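Local coordinates for NeuRonal IgCAM-5 (Caenorhabditis elegans, PDB 6ON6), which probably serves as a neuronal cell-surface adhesion receptor whose first immunoglobulin domain pairs with a second copy to form a homodimer, at residues P46-S51 with V56-N61; N61-K66 with E85-N90; L78-V83 with G105-K110. One frame throughout, in Å; residues are numbered along the deposited sequence.

Contact 1: P46-S51 with V56-N61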
loop_
_atom_site.group_PDB
_atom_site.type_symbol
_atom_site.label_atom_id
_atom_site.label_comp_id
_atom_site.label_asym_id
_atom_site.label_seq_id
_atom_site.Cartn_x
_atom_site.Cartn_y
_atom_site.Cartn_z
ATOM N N PRO A 46 -2.003 -6.119 -9.185
ATOM C CA PRO A 46 -2.048 -4.890 -8.381
ATOM C C PRO A 46 -0.849 -4.775 -7.423
ATOM O O PRO A 46 -0.174 -5.780 -7.151
ATOM C CB PRO A 46 -3.338 -5.042 -7.585
ATOM C CG PRO A 46 -3.545 -6.545 -7.492
ATOM C CD PRO A 46 -3.013 -7.110 -8.765
ATOM N N PRO A 47 -0.578 -3.570 -6.918
ATOM C CA PRO A 47 0.526 -3.405 -5.974
ATOM C C PRO A 47 0.223 -4.166 -4.703
ATOM O O PRO A 47 -0.898 -4.646 -4.475
ATOM C CB PRO A 47 0.567 -1.902 -5.710
ATOM C CG PRO A 47 -0.762 -1.394 -6.124
ATOM C CD PRO A 47 -1.315 -2.314 -7.143
ATOM N N ARG A 48 1.263 -4.330 -3.899
ATOM C CA ARG A 48 1.149 -5.082 -2.662
ATOM C C ARG A 48 1.661 -4.212 -1.538
ATOM O O ARG A 48 2.815 -3.777 -1.569
ATOM C CB ARG A 48 2.003 -6.328 -2.743
ATOM C CG ARG A 48 1.492 -7.319 -3.772
ATOM C CD ARG A 48 0.075 -7.750 -3.481
ATOM N NE ARG A 48 -0.314 -8.842 -4.369
ATOM C CZ ARG A 48 -0.016 -10.124 -4.152
ATOM N NH1 ARG A 48 0.670 -10.478 -3.066
ATOM N NH2 ARG A 48 -0.402 -11.053 -5.016
ATOM N N LEU A 49 0.814 -3.947 -0.558
ATOM C CA LEU A 49 1.302 -3.407 0.699
ATOM C C LEU A 49 2.173 -4.454 1.391
ATOM O O LEU A 49 1.765 -5.619 1.569
ATOM C CB LEU A 49 0.134 -2.993 1.587
ATOM C CG LEU A 49 0.509 -2.412 2.959
ATOM C CD1 LEU A 49 1.258 -1.087 2.812
ATOM C CD2 LEU A 49 -0.745 -2.220 3.831
ATOM N N LEU A 50 3.392 -4.047 1.773
ATOM C CA LEU A 50 4.309 -4.946 2.458
ATOM C C LEU A 50 4.402 -4.673 3.951
ATOM O O LEU A 50 4.531 -5.627 4.730
ATOM C CB LEU A 50 5.708 -4.866 1.839
ATOM C CG LEU A 50 5.778 -5.105 0.341
ATOM C CD1 LEU A 50 7.197 -4.947 -0.165
ATOM C CD2 LEU A 50 5.274 -6.502 0.009
ATOM N N SER A 51 4.286 -3.412 4.377
ATOM C CA SER A 51 4.311 -3.095 5.798
ATOM C C SER A 51 3.654 -1.751 5.996
ATOM O O SER A 51 3.626 -0.931 5.081
ATOM C CB SER A 51 5.726 -3.054 6.378
ATOM O OG SER A 51 6.482 -1.995 5.782
ATOM N N VAL A 56 4.777 -5.787 9.551
ATOM C CA VAL A 56 4.571 -6.364 8.227
ATOM C C VAL A 56 3.086 -6.664 8.021
ATOM O O VAL A 56 2.373 -7.080 8.945
ATOM C CB VAL A 56 5.468 -7.604 8.083
ATOM C CG1 VAL A 56 5.210 -8.324 6.834
ATOM C CG2 VAL A 56 6.897 -7.197 8.102
ATOM N N PHE A 57 2.616 -6.463 6.795
ATOM C CA PHE A 57 1.207 -6.699 6.483
ATOM C C PHE A 57 0.866 -8.178 6.601
ATOM O O PHE A 57 -0.139 -8.551 7.212
ATOM C CB PHE A 57 0.936 -6.175 5.069
ATOM C CG PHE A 57 -0.516 -6.095 4.685
ATOM C CD1 PHE A 57 -1.454 -5.466 5.508
ATOM C CD2 PHE A 57 -0.915 -6.525 3.434
ATOM C CE1 PHE A 57 -2.787 -5.327 5.108
ATOM C CE2 PHE A 57 -2.263 -6.403 3.019
ATOM C CZ PHE A 57 -3.193 -5.793 3.858
ATOM N N ARG A 58 1.706 -9.032 6.040
ATOM C CA ARG A 58 1.458 -10.467 5.984
ATOM C C ARG A 58 2.774 -11.137 5.647
ATOM O O ARG A 58 3.757 -10.461 5.328
ATOM C CB ARG A 58 0.448 -10.761 4.888
ATOM C CG ARG A 58 0.804 -10.053 3.594
ATOM C CD ARG A 58 -0.311 -10.108 2.575
ATOM N NE ARG A 58 -0.580 -11.473 2.166
ATOM C CZ ARG A 58 0.047 -12.098 1.175
ATOM N NH1 ARG A 58 -0.286 -13.346 0.901
ATOM N NH2 ARG A 58 0.968 -11.468 0.442
ATOM N N ARG A 59 2.766 -12.473 5.674
ATOM C CA ARG A 59 3.924 -13.317 5.345
ATOM C C ARG A 59 5.162 -12.902 6.149
ATOM O O ARG A 59 6.199 -12.521 5.600
ATOM C CB ARG A 59 4.231 -13.334 3.839
ATOM C CG ARG A 59 3.110 -13.845 2.980
ATOM C CD ARG A 59 3.544 -13.852 1.510
ATOM N NE ARG A 59 4.596 -14.825 1.230
ATOM C CZ ARG A 59 5.315 -14.891 0.105
ATOM N NH1 ARG A 59 5.127 -14.007 -0.867
ATOM N NH2 ARG A 59 6.225 -15.865 -0.052
ATOM N N ARG A 60 5.044 -13.096 7.464
ATOM C CA ARG A 60 6.114 -12.763 8.402
ATOM C C ARG A 60 7.375 -13.605 8.187
ATOM O O ARG A 60 8.467 -13.193 8.614
ATOM C CB ARG A 60 5.592 -12.970 9.831
ATOM C CG ARG A 60 5.440 -11.708 10.651
ATOM N N ASN A 61 7.255 -14.785 7.565
ATOM C CA ASN A 61 8.444 -15.566 7.232
ATOM C C ASN A 61 9.104 -15.120 5.934
ATOM O O ASN A 61 10.214 -15.587 5.628
ATOM C CB ASN A 61 8.112 -17.062 7.159
ATOM C CG ASN A 61 7.710 -17.626 8.498
ATOM O OD1 ASN A 61 8.230 -17.205 9.536
ATOM N ND2 ASN A 61 6.771 -18.572 8.491
HETATM O O HOH W 1 3.853 -8.189 3.973
#
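S51 and V56 form an antiparallel non-hydrogen-bonded pair, with their CA atoms 4.1 Å apart. The next link is a backbone bond from F57 N to L50 O of 2.9 Å. It is nearly straight at the hydrogen (176°), although the donor sits well above the carbonyl plane of L50. A water gives a second hydrogen bond to L50 O, at 2.8 Å. The same water also donates to R58 O, so it bridges the two segments where direct pairing has stopped. V56 CG1 rests against L50 O as well, at 3.5 Å. On the other side of their strand, L50 and S51 both face F40, a classic beta bulge. In immunoglobulin terms this is the C'-C'' hairpin and the start of the loop to strand D. The second subunit covers this part of the domain: F52 of that subunit packs on both L49 and F57. L49 points its CD2 methyl over one face of the F57 ring, a CH-pi contact of 3.9 Å to the centroid. Both side chains leave with CG anti to the backbone N (chi1 180° for L49 and -169° for F57), and they cross at about a right angle, with the methyl over the ring. Replacing F57 by an alanine would probably leave the L49 methyl without a ring to rest on and open a gap beside F52 of the second subunit. Further out, R48 NH1 and R58 NH2 lie 3.7 Å apart as like charges, their guanidinium planes steeply inclined to each other. R58 NE is hydrogen-bonded to T97 O of the second subunit.

Contact 2: N61-K66 with E85-N90; sequences NKYELK and ESDRGN. With NAG (2-acetamido-2-deoxy-beta-D-glucopyranose), chain C.
K62 and D87 reach for each other from opposite directions, CA atoms 10.5 Å apart. K62 NZ donates to D87 OD2 at 2.8 Å in a buried salt bridge. It meets the syn side of that oxygen, 19° out of the carboxylate plane. K62 CE presses close too, 3.4 Å from D87 OD1. The lysine leaves with CG anti to the backbone N (chi1 177°), and CG lies over one face of the Y63 ring. K81 O also accepts from K62 NZ, and Q84 N donates to D87 OD2. This is the charged pair familiar in V- and I-type immunoglobulin domains, joining the start of strand D to the turn between E and F. The same turn carries a tyrosine corner, with Y91 OH bonded to D87 O. Beside the salt bridge the fit is looser. A water joins Y63 OH, 2.6 Å away in the ring plane, to D87 OD1, to which it donates at 2.7 Å. On the more exposed outer side of the turn, R88 NH1 bonds E85 OE2 at 3.0 Å, on its anti side. Farther along, at the start of strand F, N90 ND2 is covalently linked to C1 of the sugar.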
loop_
_atom_site.group_PDB
_atom_site.type_symbol
_atom_site.label_atom_id
_atom_site.label_comp_id
_atom_site.label_asym_id
_atom_site.label_seq_id
_atom_site.Cartn_x
_atom_site.Cartn_y
_atom_site.Cartn_z
ATOM N N ASN A 61 7.255 -14.785 7.565
ATOM C CA ASN A 61 8.444 -15.566 7.232
ATOM C C ASN A 61 9.104 -15.120 5.934
ATOM O O ASN A 61 10.214 -15.587 5.628
ATOM C CB ASN A 61 8.112 -17.062 7.159
ATOM C CG ASN A 61 7.710 -17.626 8.498
ATOM O OD1 ASN A 61 8.230 -17.205 9.536
ATOM N ND2 ASN A 61 6.771 -18.572 8.491
ATOM N N LYS A 62 8.447 -14.265 5.154
ATOM C CA LYS A 62 8.975 -13.786 3.875
ATOM C C LYS A 62 9.549 -12.367 3.945
ATOM O O LYS A 62 10.590 -12.076 3.354
ATOM C CB LYS A 62 7.841 -13.785 2.852
ATOM C CG LYS A 62 8.259 -13.225 1.471
ATOM C CD LYS A 62 9.352 -14.101 0.821
ATOM C CE LYS A 62 9.674 -13.575 -0.604
ATOM N NZ LYS A 62 10.618 -14.487 -1.351
ATOM N N TYR A 63 8.870 -11.481 4.636
ATOM C CA TYR A 63 9.258 -10.089 4.774
ATOM C C TYR A 63 9.467 -9.868 6.247
ATOM O O TYR A 63 8.678 -10.341 7.085
ATOM C CB TYR A 63 8.112 -9.222 4.378
ATOM C CG TYR A 63 7.735 -9.390 2.956
ATOM C CD1 TYR A 63 8.570 -8.946 1.946
ATOM C CD2 TYR A 63 6.564 -10.029 2.616
ATOM C CE1 TYR A 63 8.235 -9.125 0.628
ATOM C CE2 TYR A 63 6.212 -10.195 1.325
ATOM C CZ TYR A 63 7.039 -9.738 0.327
ATOM O OH TYR A 63 6.662 -9.935 -0.968
ATOM N N GLU A 64 10.530 -9.156 6.553
ATOM C CA GLU A 64 10.787 -8.756 7.909
ATOM C C GLU A 64 10.917 -7.252 7.899
ATOM O O GLU A 64 11.396 -6.654 6.933
ATOM C CB GLU A 64 12.053 -9.417 8.475
ATOM C CG GLU A 64 12.033 -10.935 8.415
ATOM C CD GLU A 64 13.231 -11.561 9.099
ATOM O OE1 GLU A 64 14.139 -10.798 9.492
ATOM O OE2 GLU A 64 13.250 -12.809 9.261
ATOM N N LEU A 65 10.461 -6.646 8.963
ATOM C CA LEU A 65 10.601 -5.213 9.104
ATOM C C LEU A 65 11.248 -4.944 10.440
ATOM O O LEU A 65 10.798 -5.463 11.465
ATOM C CB LEU A 65 9.255 -4.501 9.045
ATOM C CG LEU A 65 9.325 -2.998 9.276
ATOM C CD1 LEU A 65 9.964 -2.338 8.082
ATOM C CD2 LEU A 65 7.923 -2.514 9.494
ATOM N N LYS A 66 12.321 -4.157 10.414
ATOM C CA LYS A 66 12.940 -3.646 11.627
ATOM C C LYS A 66 12.657 -2.162 11.640
ATOM O O LYS A 66 13.365 -1.381 10.993
ATOM C CB LYS A 66 14.435 -3.943 11.657
ATOM C CG LYS A 66 14.673 -5.429 11.853
ATOM C CD LYS A 66 16.132 -5.763 12.041
ATOM C CE LYS A 66 16.955 -5.474 10.784
ATOM N NZ LYS A 66 16.792 -6.582 9.780
ATOM N N GLU A 85 12.220 -15.170 -8.458
ATOM C CA GLU A 85 11.828 -14.414 -9.640
ATOM C C GLU A 85 10.625 -13.513 -9.389
ATOM O O GLU A 85 10.616 -12.352 -9.813
ATOM C CB GLU A 85 11.491 -15.374 -10.764
ATOM C CG GLU A 85 12.676 -16.105 -11.332
ATOM C CD GLU A 85 12.300 -16.810 -12.638
ATOM O OE1 GLU A 85 11.870 -17.998 -12.615
ATOM O OE2 GLU A 85 12.400 -16.135 -13.689
ATOM N N SER A 86 9.637 -13.985 -8.642
ATOM C CA SER A 86 8.447 -13.189 -8.396
ATOM C C SER A 86 8.733 -11.965 -7.533
ATOM O O SER A 86 7.897 -11.057 -7.496
ATOM C CB SER A 86 7.347 -14.019 -7.744
ATOM O OG SER A 86 7.873 -14.704 -6.640
ATOM N N ASP A 87 9.888 -11.914 -6.851
ATOM C CA ASP A 87 10.255 -10.725 -6.077
ATOM C C ASP A 87 10.885 -9.626 -6.911
ATOM O O ASP A 87 11.092 -8.525 -6.370
ATOM C CB ASP A 87 11.219 -11.139 -4.967
ATOM C CG ASP A 87 10.587 -12.122 -4.000
ATOM O OD1 ASP A 87 9.459 -11.850 -3.556
ATOM O OD2 ASP A 87 11.212 -13.138 -3.691
ATOM N N ARG A 88 11.222 -9.864 -8.183
ATOM C CA ARG A 88 11.736 -8.792 -9.038
ATOM C C ARG A 88 10.777 -7.614 -9.035
ATOM O O ARG A 88 9.557 -7.801 -9.114
ATOM C CB ARG A 88 11.782 -9.245 -10.492
ATOM C CG ARG A 88 12.862 -10.191 -10.860
ATOM C CD ARG A 88 12.768 -10.527 -12.349
ATOM N NE ARG A 88 13.852 -11.445 -12.672
ATOM C CZ ARG A 88 13.704 -12.693 -13.091
ATOM N NH1 ARG A 88 12.496 -13.196 -13.317
ATOM N NH2 ARG A 88 14.787 -13.426 -13.317
ATOM N N GLY A 89 11.334 -6.392 -9.019
ATOM C CA GLY A 89 10.513 -5.222 -9.241
ATOM C C GLY A 89 10.916 -4.076 -8.351
ATOM O O GLY A 89 12.009 -4.057 -7.796
ATOM N N ASN A 90 9.987 -3.148 -8.199
ATOM C CA ASN A 90 10.299 -1.867 -7.572
ATOM C C ASN A 90 9.653 -1.772 -6.204
ATOM O O ASN A 90 8.455 -2.021 -6.054
ATOM C CB ASN A 90 9.813 -0.711 -8.432
ATOM C CG ASN A 90 10.751 -0.408 -9.542
ATOM O OD1 ASN A 90 11.945 -0.204 -9.320
ATOM N ND2 ASN A 90 10.237 -0.376 -10.759
HETATM C C1 NAG C . 11.123 -0.048 -11.852
HETATM C C2 NAG C . 10.857 -0.924 -13.079
HETATM C C3 NAG C . 11.703 -0.469 -14.271
HETATM C C4 NAG C . 11.576 1.032 -14.500
HETATM C C5 NAG C . 11.847 1.788 -13.205
HETATM C C6 NAG C . 11.625 3.279 -13.329
HETATM C C7 NAG C . 10.284 -3.309 -13.033
HETATM C C8 NAG C . 8.997 -2.913 -13.698
HETATM N N2 NAG C . 11.135 -2.315 -12.767
HETATM O O3 NAG C . 11.264 -1.165 -15.433
HETATM O O4 NAG C . 12.504 1.448 -15.494
HETATM O O5 NAG C . 10.948 1.323 -12.192
HETATM O O6 NAG C . 12.144 3.985 -12.208
HETATM O O7 NAG C . 10.541 -4.476 -12.750
HETATM O O HOH W 2 8.311 -9.513 -2.877
#

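Contact 3: L78-V83 with G105-K110. With NAG (2-acetamido-2-deoxy-beta-D-glucopyranose), chain C.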
loop_
_atom_site.group_PDB
_atom_site.type_symbol
_atom_site.label_atom_id
_atom_site.label_comp_id
_atom_site.label_asym_id
_atom_site.label_seq_id
_atom_site.Cartn_x
_atom_site.Cartn_y
_atom_site.Cartn_z
ATOM N N LEU A 78 13.479 -3.115 5.492
ATOM C CA LEU A 78 12.621 -4.184 4.997
ATOM C C LEU A 78 13.513 -5.267 4.403
ATOM O O LEU A 78 14.289 -5.005 3.482
ATOM C CB LEU A 78 11.724 -3.632 3.899
ATOM C CG LEU A 78 10.844 -4.723 3.310
ATOM C CD1 LEU A 78 9.734 -5.052 4.299
ATOM C CD2 LEU A 78 10.308 -4.186 2.021
ATOM N N THR A 79 13.412 -6.482 4.926
ATOM C CA THR A 79 14.144 -7.611 4.360
ATOM C C THR A 79 13.206 -8.452 3.515
ATOM O O THR A 79 12.095 -8.771 3.955
ATOM C CB THR A 79 14.720 -8.482 5.473
ATOM O OG1 THR A 79 15.622 -7.696 6.253
ATOM C CG2 THR A 79 15.426 -9.689 4.919
ATOM N N ILE A 80 13.637 -8.754 2.297
ATOM C CA ILE A 80 12.984 -9.776 1.468
ATOM C C ILE A 80 13.818 -11.032 1.593
ATOM O O ILE A 80 14.968 -11.092 1.149
ATOM C CB ILE A 80 12.879 -9.345 0.004
ATOM C CG1 ILE A 80 12.172 -7.995 -0.057
ATOM C CG2 ILE A 80 12.051 -10.353 -0.790
ATOM C CD1 ILE A 80 12.877 -7.038 -0.838
ATOM N N LYS A 81 13.260 -12.036 2.246
ATOM C CA LYS A 81 13.983 -13.280 2.441
ATOM C C LYS A 81 13.816 -14.172 1.222
ATOM O O LYS A 81 12.762 -14.177 0.574
ATOM C CB LYS A 81 13.408 -14.012 3.658
ATOM C CG LYS A 81 13.533 -13.225 4.995
ATOM C CD LYS A 81 14.943 -13.274 5.505
ATOM C CE LYS A 81 15.196 -14.681 6.078
ATOM N NZ LYS A 81 16.587 -14.889 6.613
ATOM N N ASN A 82 14.831 -15.005 0.961
ATOM C CA ASN A 82 14.676 -16.117 0.015
ATOM C C ASN A 82 14.180 -15.619 -1.345
ATOM O O ASN A 82 13.157 -16.036 -1.861
ATOM C CB ASN A 82 13.735 -17.199 0.580
ATOM C CG ASN A 82 13.654 -18.407 -0.304
ATOM O OD1 ASN A 82 14.610 -18.748 -1.011
ATOM N ND2 ASN A 82 12.485 -19.033 -0.305
ATOM N N VAL A 83 14.937 -14.686 -1.929
ATOM C CA VAL A 83 14.461 -13.998 -3.122
ATOM C C VAL A 83 14.175 -14.978 -4.262
ATOM O O VAL A 83 14.934 -15.924 -4.490
ATOM C CB VAL A 83 15.508 -12.935 -3.514
ATOM C CG1 VAL A 83 15.314 -12.524 -4.932
ATOM C CG2 VAL A 83 15.416 -11.742 -2.547
ATOM N N GLY A 105 13.511 1.764 -4.990
ATOM C CA GLY A 105 14.655 1.074 -5.542
ATOM C C GLY A 105 14.209 -0.220 -6.206
ATOM O O GLY A 105 13.134 -0.750 -5.918
ATOM N N GLU A 106 15.030 -0.695 -7.127
ATOM C CA GLU A 106 14.714 -1.901 -7.895
ATOM C C GLU A 106 15.451 -3.111 -7.344
ATOM O O GLU A 106 16.615 -3.021 -6.937
ATOM C CB GLU A 106 15.138 -1.722 -9.351
ATOM C CG GLU A 106 14.554 -2.786 -10.274
ATOM C CD GLU A 106 14.435 -2.337 -11.742
ATOM O OE1 GLU A 106 14.888 -1.219 -12.104
ATOM O OE2 GLU A 106 13.868 -3.123 -12.533
ATOM N N LEU A 107 14.771 -4.268 -7.355
ATOM C CA LEU A 107 15.420 -5.549 -7.104
ATOM C C LEU A 107 15.499 -6.287 -8.423
ATOM O O LEU A 107 14.465 -6.577 -9.040
ATOM C CB LEU A 107 14.646 -6.367 -6.081
ATOM C CG LEU A 107 15.180 -7.781 -5.788
ATOM C CD1 LEU A 107 16.619 -7.729 -5.298
ATOM C CD2 LEU A 107 14.331 -8.489 -4.768
ATOM N N ASP A 108 16.710 -6.600 -8.845
ATOM C CA ASP A 108 16.951 -7.465 -9.994
ATOM C C ASP A 108 17.260 -8.871 -9.487
ATOM O O ASP A 108 18.048 -9.037 -8.561
ATOM C CB ASP A 108 18.152 -6.906 -10.755
ATOM C CG ASP A 108 18.278 -7.439 -12.150
ATOM O OD1 ASP A 108 17.393 -8.191 -12.591
ATOM O OD2 ASP A 108 19.278 -7.086 -12.815
ATOM N N VAL A 109 16.636 -9.882 -10.088
ATOM C CA VAL A 109 16.853 -11.260 -9.648
ATOM C C VAL A 109 17.541 -12.031 -10.765
ATOM O O VAL A 109 17.021 -12.110 -11.886
ATOM C CB VAL A 109 15.555 -11.942 -9.188
ATOM C CG1 VAL A 109 15.836 -13.384 -8.747
ATOM C CG2 VAL A 109 14.924 -11.106 -8.054
ATOM N N LYS A 110 18.691 -12.628 -10.453
ATOM C CA LYS A 110 19.447 -13.443 -11.402
ATOM C C LYS A 110 19.173 -14.924 -11.165
ATOM O O LYS A 110 19.146 -15.383 -10.019
ATOM C CB LYS A 110 20.947 -13.213 -11.223
ATOM C CG LYS A 110 21.402 -11.794 -11.504
ATOM C CD LYS A 110 21.474 -11.530 -13.008
ATOM C CE LYS A 110 21.669 -10.057 -13.265
ATOM N NZ LYS A 110 20.642 -9.343 -12.488
HETATM C C1 NAG C . 11.123 -0.048 -11.852
HETATM C C2 NAG C . 10.857 -0.924 -13.079
HETATM C C3 NAG C . 11.703 -0.469 -14.271
HETATM C C4 NAG C . 11.576 1.032 -14.500
HETATM C C5 NAG C . 11.847 1.788 -13.205
HETATM C C6 NAG C . 11.625 3.279 -13.329
HETATM C C7 NAG C . 10.284 -3.309 -13.033
HETATM C C8 NAG C . 8.997 -2.913 -13.698
HETATM N N2 NAG C . 11.135 -2.315 -12.767
HETATM O O3 NAG C . 11.264 -1.165 -15.433
HETATM O O4 NAG C . 12.504 1.448 -15.494
HETATM O O5 NAG C . 10.948 1.323 -12.192
HETATM O O6 NAG C . 12.144 3.985 -12.208
HETATM O O7 NAG C . 10.541 -4.476 -12.750
#
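The core between the two sheets of the immunoglobulin sandwich closes here at one end, where I80 and V83 meet L107 and V109. V83 does most of the touching, one methyl to each partner. Its CG1 lies 3.5 Å from V109 CG2, tighter than usual for two carbons. The two valines run alongside, pointing opposite ways. V83 CG2 meets L107 CD2 tip to tip at 4.1 Å. With V83 CG1 anti to the backbone N (chi1 161°), the two methyls are split between V109 and L107. I80 CD1 approaches the same L107 CD2 more loosely, at 4.4 Å. The segments join the end of strand E and the turn after it to strand G of the opposite sheet by apolar side chains, with no hydrogen bond across. V24 and F26 of strand B, and Y91 of strand F, pack around the group. Strand G alternates: L107 and V109 face inward, while D108 is turned the other way. K110 NZ reaches D108 OD2 at 2.7 Å, coming from above the carboxylate plane. E106 extends to the glycan on N90, and its OE2 accepts a hydrogen bond of 2.9 Å from N2 of the sugar, probably helping to hold the acetamido group.

Overall arrangement
The three contacts lie in one immunoglobulin domain. Contact 1 closes first along the chain and hands on to contact 2 at the shared N61. Contacts 2 and 3 alternate their segments. Their centres are about 6 Å apart, against 8 Å between contacts 1 and 2 and 14 Å between contacts 1 and 3. Contact 1 joins strand 48-52 to the loop after strand 55-56, at the edge touched by the second subunit. Contacts 2 and 3 bridge the two sheets: strands 63-69 and 75-80 are neighbours in one, 89-95 and 101-110 in the other. L50 packs on Y63 and L78, tying the dimer edge to this core. Both contacts 2 and 3 touch the sugar on N90.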